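Local coordinates for T-lymphoma invasion and metastasis-inducing protein 1 (PDB 4K2P) that probably binds phosphoinositides and partner proteins such as Par-3 through its PH-CC-Ex module, consistent with a role in signalling at tight junctions, at residues Arg9-Leu14 with His38-Leu43; Lys17-His22 with Ala98-Thr103; Thr47-Glu52 with Ser63-Ala68; Ser74-Val79 with Ala115-Cys120. The protein carries 5 engineered substitutions. One frame throughout, in Å; residues are numbered along the deposited sequence. Where two conformers were deposited one is given.

Contact 1: Arg9-Leu14 with His38-Leu43; sequences RKAGAL and HYWVSL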
# COMPACT_ATOMS: atom_id res chain seq x y z
N ARG A 9 1.26 7.51 -18.93
CA ARG A 9 0.44 6.31 -18.90
C ARG A 9 -1.02 6.68 -18.66
O ARG A 9 -1.93 6.08 -19.24
CB ARG A 9 0.93 5.33 -17.83
CG ARG A 9 0.14 4.02 -17.78
CD ARG A 9 0.59 3.13 -16.62
NE ARG A 9 1.95 2.59 -16.81
CZ ARG A 9 2.23 1.39 -17.31
NH1 ARG A 9 1.26 0.57 -17.69
NH2 ARG A 9 3.49 1.00 -17.43
N LYS A 10 -1.23 7.67 -17.81
CA LYS A 10 -2.57 8.10 -17.41
C LYS A 10 -2.48 9.51 -16.84
O LYS A 10 -1.58 9.80 -16.06
CB LYS A 10 -3.17 7.14 -16.38
CG LYS A 10 -4.54 7.54 -15.84
CD LYS A 10 -5.61 7.37 -16.89
CE LYS A 10 -7.01 7.56 -16.32
NZ LYS A 10 -7.99 7.56 -17.43
N ALA A 11 -3.41 10.38 -17.21
CA ALA A 11 -3.44 11.73 -16.67
C ALA A 11 -4.88 12.24 -16.59
O ALA A 11 -5.70 11.92 -17.45
CB ALA A 11 -2.59 12.66 -17.53
N GLY A 12 -5.19 13.03 -15.56
CA GLY A 12 -6.52 13.58 -15.41
C GLY A 12 -6.63 14.56 -14.26
O GLY A 12 -5.75 14.64 -13.42
N ALA A 13 -7.73 15.30 -14.23
CA ALA A 13 -8.00 16.25 -13.17
C ALA A 13 -8.56 15.51 -11.96
O ALA A 13 -9.54 14.79 -12.07
CB ALA A 13 -8.96 17.32 -13.66
N LEU A 14 -7.91 15.69 -10.81
CA LEU A 14 -8.31 15.04 -9.57
C LEU A 14 -8.33 16.03 -8.42
O LEU A 14 -7.51 16.95 -8.38
CB LEU A 14 -7.34 13.91 -9.22
CG LEU A 14 -7.23 12.74 -10.21
CD1 LEU A 14 -6.05 11.83 -9.84
CD2 LEU A 14 -8.54 11.97 -10.24
N HIS A 38 -7.41 20.85 -6.16
CA HIS A 38 -7.43 20.21 -7.47
C HIS A 38 -6.08 20.33 -8.18
O HIS A 38 -5.39 21.35 -8.10
CB HIS A 38 -8.57 20.79 -8.34
CG HIS A 38 -8.25 22.10 -8.97
ND1 HIS A 38 -8.02 23.25 -8.25
CD2 HIS A 38 -8.16 22.46 -10.28
CE1 HIS A 38 -7.78 24.25 -9.08
NE2 HIS A 38 -7.86 23.80 -10.31
N TYR A 39 -5.72 19.27 -8.88
CA TYR A 39 -4.51 19.23 -9.68
C TYR A 39 -4.79 18.49 -10.97
O TYR A 39 -5.68 17.66 -11.03
CB TYR A 39 -3.38 18.51 -8.95
CG TYR A 39 -2.85 19.18 -7.72
CD1 TYR A 39 -1.92 20.19 -7.81
CD2 TYR A 39 -3.25 18.76 -6.46
CE1 TYR A 39 -1.41 20.80 -6.68
CE2 TYR A 39 -2.75 19.36 -5.32
CZ TYR A 39 -1.83 20.38 -5.44
OH TYR A 39 -1.33 20.98 -4.31
N TRP A 40 -4.02 18.80 -11.99
CA TRP A 40 -3.83 17.88 -13.10
C TRP A 40 -2.77 16.86 -12.66
O TRP A 40 -1.64 17.22 -12.37
CB TRP A 40 -3.40 18.61 -14.36
CG TRP A 40 -3.30 17.72 -15.54
CD1 TRP A 40 -2.16 17.25 -16.12
CD2 TRP A 40 -4.39 17.20 -16.31
NE1 TRP A 40 -2.47 16.46 -17.20
CE2 TRP A 40 -3.83 16.41 -17.33
CE3 TRP A 40 -5.78 17.31 -16.23
CZ2 TRP A 40 -4.62 15.74 -18.27
CZ3 TRP A 40 -6.55 16.65 -17.15
CH2 TRP A 40 -5.97 15.87 -18.16
N VAL A 41 -3.15 15.60 -12.60
CA VAL A 41 -2.26 14.56 -12.10
C VAL A 41 -1.85 13.67 -13.26
O VAL A 41 -2.70 13.19 -13.99
CB VAL A 41 -2.93 13.72 -11.00
CG1 VAL A 41 -2.00 12.60 -10.51
CG2 VAL A 41 -3.32 14.63 -9.85
N SER A 42 -0.55 13.46 -13.41
CA SER A 42 0.01 12.73 -14.53
C SER A 42 0.97 11.65 -14.06
O SER A 42 1.97 11.92 -13.41
CB SER A 42 0.72 13.69 -15.47
OG SER A 42 1.23 13.02 -16.60
N LEU A 43 0.66 10.41 -14.42
CA LEU A 43 1.48 9.26 -14.09
C LEU A 43 2.48 9.00 -15.19
O LEU A 43 2.11 8.56 -16.27
CB LEU A 43 0.58 8.04 -13.89
CG LEU A 43 1.25 6.69 -13.64
CD1 LEU A 43 2.00 6.71 -12.32
CD2 LEU A 43 0.21 5.57 -13.66
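Strand residues Lys10-Leu14 and His38-Leu43 run antiparallel, their axes 4.6 Å apart at 168°, and Gly12 pairs with Val41 through two backbone bonds, Gly12 N to Val41 O and Val41 N to Gly12 O, each 2.9 Å. Leu14 and Tyr39 repeat the pattern, again bonded in both directions. At the other end Leu43 N donates to Lys10 O at 2.8 Å, and Arg9 N reaches Leu43 O.

The indole of Trp40 dominates one face of the sheet. Its CG stands anti to the backbone N (chi1 -175°), which lays the ring back across the neighbouring strand, over the backbone of Gly12. Gly12 CA sits 3.7 Å from the centroid of the six-membered ring of Trp40 and 20° off its normal, a CH-pi contact over the face. The methyls of Ala11 and Ala13 meet the same indole, Ala11 CB at CZ2 of Trp40 and Ala13 CB at CE3. These strands belong to the curved antiparallel sheet of a PH domain, in which 37-44 also pairs with 47-51.

On the face carrying Leu14, Val41 and Leu43, the side chains turn to the interior. Leu14 crosses Val41 at about a right angle, with CD1 of Leu14 3.8 Å from CB of Val41. Arg9 lies alongside Leu43, pointing the same way, and its CD comes to 3.9 Å from CD2 of Leu43. Lys10 leads away from the partner strand to a salt bridge with Glu108 and a cation-pi contact with Trp112, both on helix 106-128.

Contact 2: Lys17-His22 with Ala98-Thr103; sequences KNFLVH and AFLFQT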
# COMPACT_ATOMS: atom_id res chain seq x y z
N LYS A 17 -5.91 15.23 -1.46
CA LYS A 17 -5.84 15.55 -0.05
C LYS A 17 -4.80 14.64 0.61
O LYS A 17 -4.90 13.44 0.49
CB LYS A 17 -7.22 15.35 0.56
CG LYS A 17 -7.40 15.73 1.99
CD LYS A 17 -8.87 15.59 2.32
CE LYS A 17 -9.17 15.95 3.73
NZ LYS A 17 -10.54 16.52 3.85
N ASN A 18 -3.81 15.20 1.30
CA ASN A 18 -2.91 14.35 2.09
C ASN A 18 -3.67 13.66 3.22
O ASN A 18 -4.53 14.26 3.85
CB ASN A 18 -1.75 15.16 2.66
CG ASN A 18 -0.86 15.74 1.58
OD1 ASN A 18 -0.77 15.20 0.48
ND2 ASN A 18 -0.17 16.82 1.90
N PHE A 19 -3.35 12.39 3.46
CA PHE A 19 -4.15 11.56 4.34
C PHE A 19 -3.35 11.03 5.54
O PHE A 19 -3.73 11.25 6.69
CB PHE A 19 -4.75 10.40 3.54
CG PHE A 19 -5.70 9.55 4.32
CD1 PHE A 19 -6.70 10.14 5.09
CD2 PHE A 19 -5.63 8.17 4.27
CE1 PHE A 19 -7.59 9.36 5.81
CE2 PHE A 19 -6.51 7.39 4.98
CZ PHE A 19 -7.49 7.98 5.75
N LEU A 20 -2.26 10.31 5.27
CA LEU A 20 -1.32 9.86 6.30
C LEU A 20 0.07 10.36 5.93
O LEU A 20 0.37 10.55 4.75
CB LEU A 20 -1.33 8.34 6.43
CG LEU A 20 -2.69 7.73 6.75
CD1 LEU A 20 -2.68 6.23 6.60
CD2 LEU A 20 -3.11 8.12 8.17
N VAL A 21 0.90 10.59 6.94
CA VAL A 21 2.23 11.16 6.76
C VAL A 21 3.26 10.41 7.60
O VAL A 21 3.05 10.17 8.79
CB VAL A 21 2.27 12.65 7.16
CG1 VAL A 21 3.69 13.20 7.02
CG2 VAL A 21 1.34 13.46 6.30
N HIS A 22 4.37 10.03 6.97
CA HIS A 22 5.43 9.32 7.68
C HIS A 22 6.35 10.34 8.37
O HIS A 22 6.70 11.37 7.81
CB HIS A 22 6.21 8.40 6.73
CG HIS A 22 7.23 9.09 5.88
ND1 HIS A 22 6.94 10.20 5.11
CD2 HIS A 22 8.53 8.80 5.64
CE1 HIS A 22 8.03 10.57 4.45
NE2 HIS A 22 9.01 9.74 4.75
N ALA A 98 0.14 8.33 2.73
CA ALA A 98 -1.03 8.00 1.93
C ALA A 98 -1.77 9.27 1.52
O ALA A 98 -1.69 10.30 2.20
CB ALA A 98 -1.96 7.06 2.69
N PHE A 99 -2.49 9.18 0.41
CA PHE A 99 -3.10 10.33 -0.25
C PHE A 99 -4.49 9.93 -0.71
O PHE A 99 -4.69 8.82 -1.16
CB PHE A 99 -2.26 10.78 -1.45
CG PHE A 99 -0.81 10.96 -1.14
CD1 PHE A 99 0.06 9.87 -1.20
CD2 PHE A 99 -0.30 12.20 -0.81
CE1 PHE A 99 1.41 10.03 -0.91
CE2 PHE A 99 1.05 12.35 -0.52
CZ PHE A 99 1.90 11.26 -0.57
N LEU A 100 -5.45 10.83 -0.54
CA LEU A 100 -6.78 10.64 -1.11
C LEU A 100 -6.94 11.38 -2.44
O LEU A 100 -6.44 12.48 -2.61
CB LEU A 100 -7.84 11.11 -0.12
CG LEU A 100 -7.92 10.33 1.20
CD1 LEU A 100 -8.83 11.06 2.15
CD2 LEU A 100 -8.40 8.91 0.98
N PHE A 101 -7.69 10.76 -3.34
CA PHE A 101 -7.98 11.29 -4.65
C PHE A 101 -9.48 11.13 -4.93
O PHE A 101 -10.05 10.10 -4.58
CB PHE A 101 -7.20 10.57 -5.74
CG PHE A 101 -5.71 10.61 -5.57
CD1 PHE A 101 -4.96 11.64 -6.11
CD2 PHE A 101 -5.06 9.59 -4.90
CE1 PHE A 101 -3.58 11.66 -5.96
CE2 PHE A 101 -3.68 9.60 -4.76
CZ PHE A 101 -2.94 10.64 -5.29
N GLN A 102 -10.10 12.13 -5.54
CA GLN A 102 -11.49 12.02 -5.98
C GLN A 102 -11.57 12.23 -7.49
O GLN A 102 -11.06 13.22 -8.03
CB GLN A 102 -12.40 13.03 -5.27
CG GLN A 102 -13.90 12.86 -5.61
CD GLN A 102 -14.76 14.03 -5.17
OE1 GLN A 102 -14.28 15.16 -5.06
NE2 GLN A 102 -16.04 13.77 -4.92
N THR A 103 -12.21 11.28 -8.17
CA THR A 103 -12.47 11.36 -9.60
C THR A 103 -14.00 11.45 -9.84
O THR A 103 -14.76 11.78 -8.92
CB THR A 103 -11.83 10.15 -10.32
OG1 THR A 103 -11.93 10.30 -11.74
CG2 THR A 103 -12.47 8.85 -9.87
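A classic beta bulge interrupts the antiparallel pairing of strands 10-23 and 98-102 in the PH-domain sheet: Phe19 and Leu20 together face Ala98, and the register slips by one residue. The evidence lies in Ala98 O, which accepts from Phe19 N at 3.0 Å and from Leu20 N at 3.1 Å. Both donors approach from the same face of the carbonyl plane, Leu20 N well above it. Ala98 N returns a bond to Leu20 O, while before the bulge Lys17 and Leu100 are joined in both directions.

The extra residue turns Phe19 toward the partner strand. With CG anti to its own N (chi1 -174°), the Phe19 ring brings CD1 to 3.7 Å from CD1 of Leu100, while Leu100 CD2 lies over one ring face, offset to the rim. Ala98 CB meets the edge of that ring and also packs against Leu20 CB at 4.0 Å. On the opposite face of the sheet, Asn18 runs beside Phe99, its OD1 3.3 Å from CD2 at the ring edge, with amide and ring planes 73° apart.

Strand 88-92 flanks 98-102, its Cys90 touching both Phe19 and Leu100, while strand 27-30 and Ala31 bond 10-23 through Val21 and Phe19.

Contact 3: Thr47-Glu52 with Ser63-Ala68; sequences TLFFYE and SIPKHA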
# COMPACT_ATOMS: atom_id res chain seq x y z
N THR A 47 5.96 7.67 -11.05
CA THR A 47 5.82 8.94 -10.35
C THR A 47 4.53 9.64 -10.76
O THR A 47 4.19 9.71 -11.94
CB THR A 47 7.02 9.87 -10.64
OG1 THR A 47 8.23 9.19 -10.30
CG2 THR A 47 6.93 11.17 -9.85
N LEU A 48 3.79 10.12 -9.77
CA LEU A 48 2.66 10.99 -10.00
C LEU A 48 3.13 12.44 -9.92
O LEU A 48 3.65 12.87 -8.90
CB LEU A 48 1.55 10.76 -8.97
CG LEU A 48 0.75 9.46 -9.07
CD1 LEU A 48 -0.16 9.33 -7.86
CD2 LEU A 48 -0.05 9.42 -10.34
N PHE A 49 2.96 13.17 -11.02
CA PHE A 49 3.29 14.59 -11.08
C PHE A 49 2.02 15.41 -10.95
O PHE A 49 1.02 15.14 -11.60
CB PHE A 49 4.01 14.90 -12.39
CG PHE A 49 5.33 14.22 -12.54
CD1 PHE A 49 6.47 14.79 -12.02
CD2 PHE A 49 5.42 12.99 -13.17
CE1 PHE A 49 7.70 14.15 -12.14
CE2 PHE A 49 6.65 12.35 -13.30
CZ PHE A 49 7.78 12.93 -12.78
N PHE A 50 2.09 16.44 -10.12
CA PHE A 50 0.94 17.28 -9.82
C PHE A 50 1.17 18.67 -10.39
O PHE A 50 2.15 19.32 -10.04
CB PHE A 50 0.70 17.35 -8.31
CG PHE A 50 0.38 16.02 -7.70
CD1 PHE A 50 1.33 15.04 -7.58
CD2 PHE A 50 -0.89 15.76 -7.22
CE1 PHE A 50 1.03 13.82 -7.01
CE2 PHE A 50 -1.20 14.54 -6.65
CZ PHE A 50 -0.24 13.57 -6.54
N TYR A 51 0.26 19.11 -11.26
CA TYR A 51 0.36 20.40 -11.95
C TYR A 51 -0.81 21.29 -11.55
O TYR A 51 -1.93 20.80 -11.38
CB TYR A 51 0.33 20.22 -13.47
CG TYR A 51 1.44 19.37 -14.08
CD1 TYR A 51 1.33 17.99 -14.15
CD2 TYR A 51 2.56 19.97 -14.65
CE1 TYR A 51 2.33 17.22 -14.73
CE2 TYR A 51 3.55 19.21 -15.23
CZ TYR A 51 3.43 17.84 -15.28
OH TYR A 51 4.43 17.09 -15.86
N GLU A 52 -0.56 22.59 -11.37
CA GLU A 52 -1.64 23.56 -11.21
C GLU A 52 -1.93 24.28 -12.51
O GLU A 52 -1.02 24.60 -13.27
CB GLU A 52 -1.29 24.58 -10.12
CG GLU A 52 -1.30 24.02 -8.71
CD GLU A 52 -1.02 25.07 -7.65
OE1 GLU A 52 -0.80 26.25 -8.01
OE2 GLU A 52 -1.04 24.72 -6.45
N SER A 63 5.28 22.03 -19.19
CA SER A 63 4.78 22.51 -17.91
C SER A 63 5.63 21.97 -16.77
O SER A 63 6.17 20.87 -16.86
CB SER A 63 3.31 22.10 -17.72
OG SER A 63 2.48 22.78 -18.65
N ILE A 64 5.73 22.75 -15.70
CA ILE A 64 6.54 22.40 -14.54
C ILE A 64 5.65 21.95 -13.38
O ILE A 64 4.83 22.73 -12.91
CB ILE A 64 7.42 23.59 -14.10
CG1 ILE A 64 8.30 24.08 -15.27
CG2 ILE A 64 8.27 23.24 -12.89
CD1 ILE A 64 9.27 23.04 -15.81
N PRO A 65 5.82 20.71 -12.90
CA PRO A 65 5.00 20.24 -11.78
C PRO A 65 5.26 21.00 -10.47
O PRO A 65 6.38 21.42 -10.22
CB PRO A 65 5.41 18.77 -11.63
CG PRO A 65 6.74 18.67 -12.23
CD PRO A 65 6.81 19.70 -13.32
N LYS A 66 4.23 21.18 -9.65
CA LYS A 66 4.40 21.74 -8.32
C LYS A 66 5.14 20.76 -7.42
O LYS A 66 6.04 21.15 -6.67
CB LYS A 66 3.05 22.11 -7.71
CG LYS A 66 2.37 23.30 -8.37
CD LYS A 66 3.18 24.57 -8.18
CE LYS A 66 2.52 25.79 -8.81
NZ LYS A 66 2.43 25.69 -10.29
N HIS A 67 4.75 19.50 -7.47
CA HIS A 67 5.45 18.46 -6.74
C HIS A 67 5.20 17.09 -7.35
O HIS A 67 4.44 16.95 -8.31
CB HIS A 67 5.06 18.49 -5.26
CG HIS A 67 3.59 18.58 -5.03
ND1 HIS A 67 2.92 19.79 -5.00
CD2 HIS A 67 2.65 17.62 -4.82
CE1 HIS A 67 1.64 19.57 -4.78
NE2 HIS A 67 1.45 18.27 -4.67
N ALA A 68 5.85 16.07 -6.80
CA ALA A 68 5.78 14.72 -7.32
C ALA A 68 5.75 13.70 -6.19
O ALA A 68 6.39 13.90 -5.16
CB ALA A 68 6.96 14.45 -8.25
O HOH W 1 2.15 23.23 -12.27
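His67 has chi1 47°, placing CG between its backbone N and carbonyl carbon, and this swings the imidazole back across Phe50, whose own CG is anti to the carbonyl carbon (chi1 -63°). Phe50 CB therefore lies over the imidazole face, 4.1 Å from its centroid. The two ring planes are 19° apart but displaced along each other, so the rings barely overlap. Phe50 N donates to His67 O at 3.0 Å, and Lys66 N to Phe50 O at 2.8 Å.

Tyr51 receives the loop ahead of this pair. Pro65 CB rests over one face of its ring, 4.3 Å from the centroid, whereas Ser63 O approaches the ring edge at CE2. Ala68 CB touches both CG2 of Thr47, 3.6 Å away, and CD1 of Phe49, 3.8 Å away. At the outer end Lys66 crosses Glu52 at about a right angle; their salt bridge is long, with NZ of Lys66 4.0 Å from OE1 of Glu52. A water joins the same corner, accepting from Glu52 N and Lys66 NZ and donating to Ile64 O.

The contact lies near the surface of the PH-domain sheet: strand 37-44 pairs with the other side of 47-51, Tyr39 meets His67 edge-to-face, and Phe101 of strand 98-102 packs under Leu48 and Phe50.

Contact 4: Ser74-Val79 with Ala115-Cys120; sequences SIVQAV and AIHSAC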
# COMPACT_ATOMS: atom_id res chain seq x y z
N SER A 74 3.41 0.80 -4.26
CA SER A 74 2.24 1.36 -3.60
C SER A 74 1.04 0.41 -3.65
O SER A 74 1.05 -0.59 -4.36
CB SER A 74 1.85 2.69 -4.25
OG SER A 74 2.82 3.68 -3.99
N ILE A 75 0.02 0.73 -2.87
CA ILE A 75 -1.28 0.10 -2.99
C ILE A 75 -2.30 1.21 -3.20
O ILE A 75 -2.22 2.26 -2.59
CB ILE A 75 -1.66 -0.73 -1.74
CG1 ILE A 75 -0.74 -1.95 -1.60
CG2 ILE A 75 -3.11 -1.20 -1.82
CD1 ILE A 75 -0.85 -2.67 -0.25
N VAL A 76 -3.29 0.95 -4.05
CA VAL A 76 -4.38 1.88 -4.26
C VAL A 76 -5.65 1.10 -3.95
O VAL A 76 -5.79 -0.05 -4.36
CB VAL A 76 -4.42 2.45 -5.69
CG1 VAL A 76 -5.40 3.61 -5.77
CG2 VAL A 76 -3.04 2.92 -6.13
N GLN A 77 -6.55 1.74 -3.21
CA GLN A 77 -7.83 1.14 -2.81
C GLN A 77 -8.96 2.14 -3.01
O GLN A 77 -8.84 3.29 -2.62
CB GLN A 77 -7.80 0.72 -1.34
CG GLN A 77 -6.84 -0.40 -1.00
CD GLN A 77 -7.36 -1.75 -1.41
OE1 GLN A 77 -8.16 -2.37 -0.70
NE2 GLN A 77 -6.91 -2.23 -2.55
N ALA A 78 -10.07 1.69 -3.59
CA ALA A 78 -11.30 2.46 -3.54
C ALA A 78 -11.71 2.68 -2.10
O ALA A 78 -11.43 1.85 -1.23
CB ALA A 78 -12.41 1.73 -4.28
N VAL A 79 -12.34 3.82 -1.84
CA VAL A 79 -12.88 4.14 -0.52
C VAL A 79 -14.35 4.48 -0.68
O VAL A 79 -14.76 5.60 -0.40
CB VAL A 79 -12.14 5.32 0.15
CG1 VAL A 79 -12.50 5.39 1.63
CG2 VAL A 79 -10.64 5.17 -0.03
N ALA A 115 -4.11 1.80 -13.77
CA ALA A 115 -2.92 2.43 -14.33
C ALA A 115 -1.78 2.48 -13.31
O ALA A 115 -0.63 2.22 -13.65
CB ALA A 115 -3.24 3.83 -14.81
N ILE A 116 -2.10 2.79 -12.06
CA ILE A 116 -1.06 2.93 -11.05
C ILE A 116 -0.48 1.56 -10.71
O ILE A 116 0.74 1.43 -10.58
CB ILE A 116 -1.57 3.63 -9.79
CG1 ILE A 116 -1.94 5.07 -10.12
CG2 ILE A 116 -0.51 3.62 -8.70
CD1 ILE A 116 -2.80 5.75 -9.07
N HIS A 117 -1.33 0.56 -10.59
CA HIS A 117 -0.89 -0.79 -10.26
C HIS A 117 -0.08 -1.38 -11.40
O HIS A 117 0.86 -2.14 -11.17
CB HIS A 117 -2.09 -1.69 -9.95
CG HIS A 117 -2.64 -1.50 -8.57
ND1 HIS A 117 -3.83 -2.04 -8.15
CD2 HIS A 117 -2.14 -0.82 -7.52
CE1 HIS A 117 -4.05 -1.70 -6.90
NE2 HIS A 117 -3.03 -0.96 -6.49
N SER A 118 -0.44 -1.02 -12.63
CA SER A 118 0.30 -1.48 -13.80
C SER A 118 1.70 -0.92 -13.79
O SER A 118 2.65 -1.60 -14.13
CB SER A 118 -0.42 -1.08 -15.09
OG SER A 118 -1.56 -1.89 -15.30
N ALA A 119 1.81 0.35 -13.42
CA ALA A 119 3.09 1.02 -13.32
C ALA A 119 3.94 0.34 -12.25
O ALA A 119 5.13 0.15 -12.44
CB ALA A 119 2.91 2.49 -13.01
N CYS A 120 3.32 0.01 -11.13
CA CYS A 120 4.02 -0.64 -10.03
C CYS A 120 4.49 -2.02 -10.45
O CYS A 120 5.57 -2.46 -10.09
CB CYS A 120 3.12 -0.75 -8.80
SG CYS A 120 2.86 0.84 -7.98
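Val76 is approached by two side chains from helix 106-128, Ile116 and His117, and the close part of the contact gathers around it. The strand 75-78 and the helical residues 115-120 run nearly antiparallel at 162°, with axes 8.7 Å apart, a spacing bridged by side chains. Val76 CG2 meets Ile116 CG2 at 3.7 Å, the two side chains crossing at about a right angle. His117 has CG anti to its carbonyl carbon, and its ring extends to the strand so that NE2 accepts from Val76 N at 3.1 Å. The N-H...N angle is 149° and the donor is tilted 18° from the imidazole plane, so the bond is somewhat bent. As the acceptor, NE2 is probably unprotonated; the other ring nitrogen, ND1, is bonded to Ser201 OG of helix 168-203, which further fixes the ring's rotation.

Away from Val76 the fit loosens. At the Ser74 end the approach is by Cys120, whose SG stands 3.8 Å from Ser74 N and 4.3 Å from Ser74 CB. No solvent side opens here, for all six touching residues are buried: helix 168-203 adds Tyr198, which bonds Ser74 O through its hydroxyl and touches Cys120. A C-terminal helix packed against the curved sheet is typical of the PH fold, here extended by the coiled-coil helix lying against the same junction.

Contacts 2, 1 and 3 follow one another across one curled antiparallel sheet, and contact 4 sets the helix following strand 98-102 against it. Contacts 1 and 2 share strand 10-23, with centres 14 Å apart, and meet where Leu14 CD1 lies 3.9 Å from Phe101 CD1. Contacts 1 and 3 are closer, 9 Å between centres, joined by probable backbone bonds from Phe49 N to Ser42 O and from Tyr51 N to Trp40 O. Phe101 also reaches contact 3, its CE1 3.8 Å from Phe50 CE2. Contact 4 touches contact 1 through Lys10 CB and Ala115 CB, 3.7 Å apart. A bound calcium ion lies about 11 Å from the Arg9 side chain.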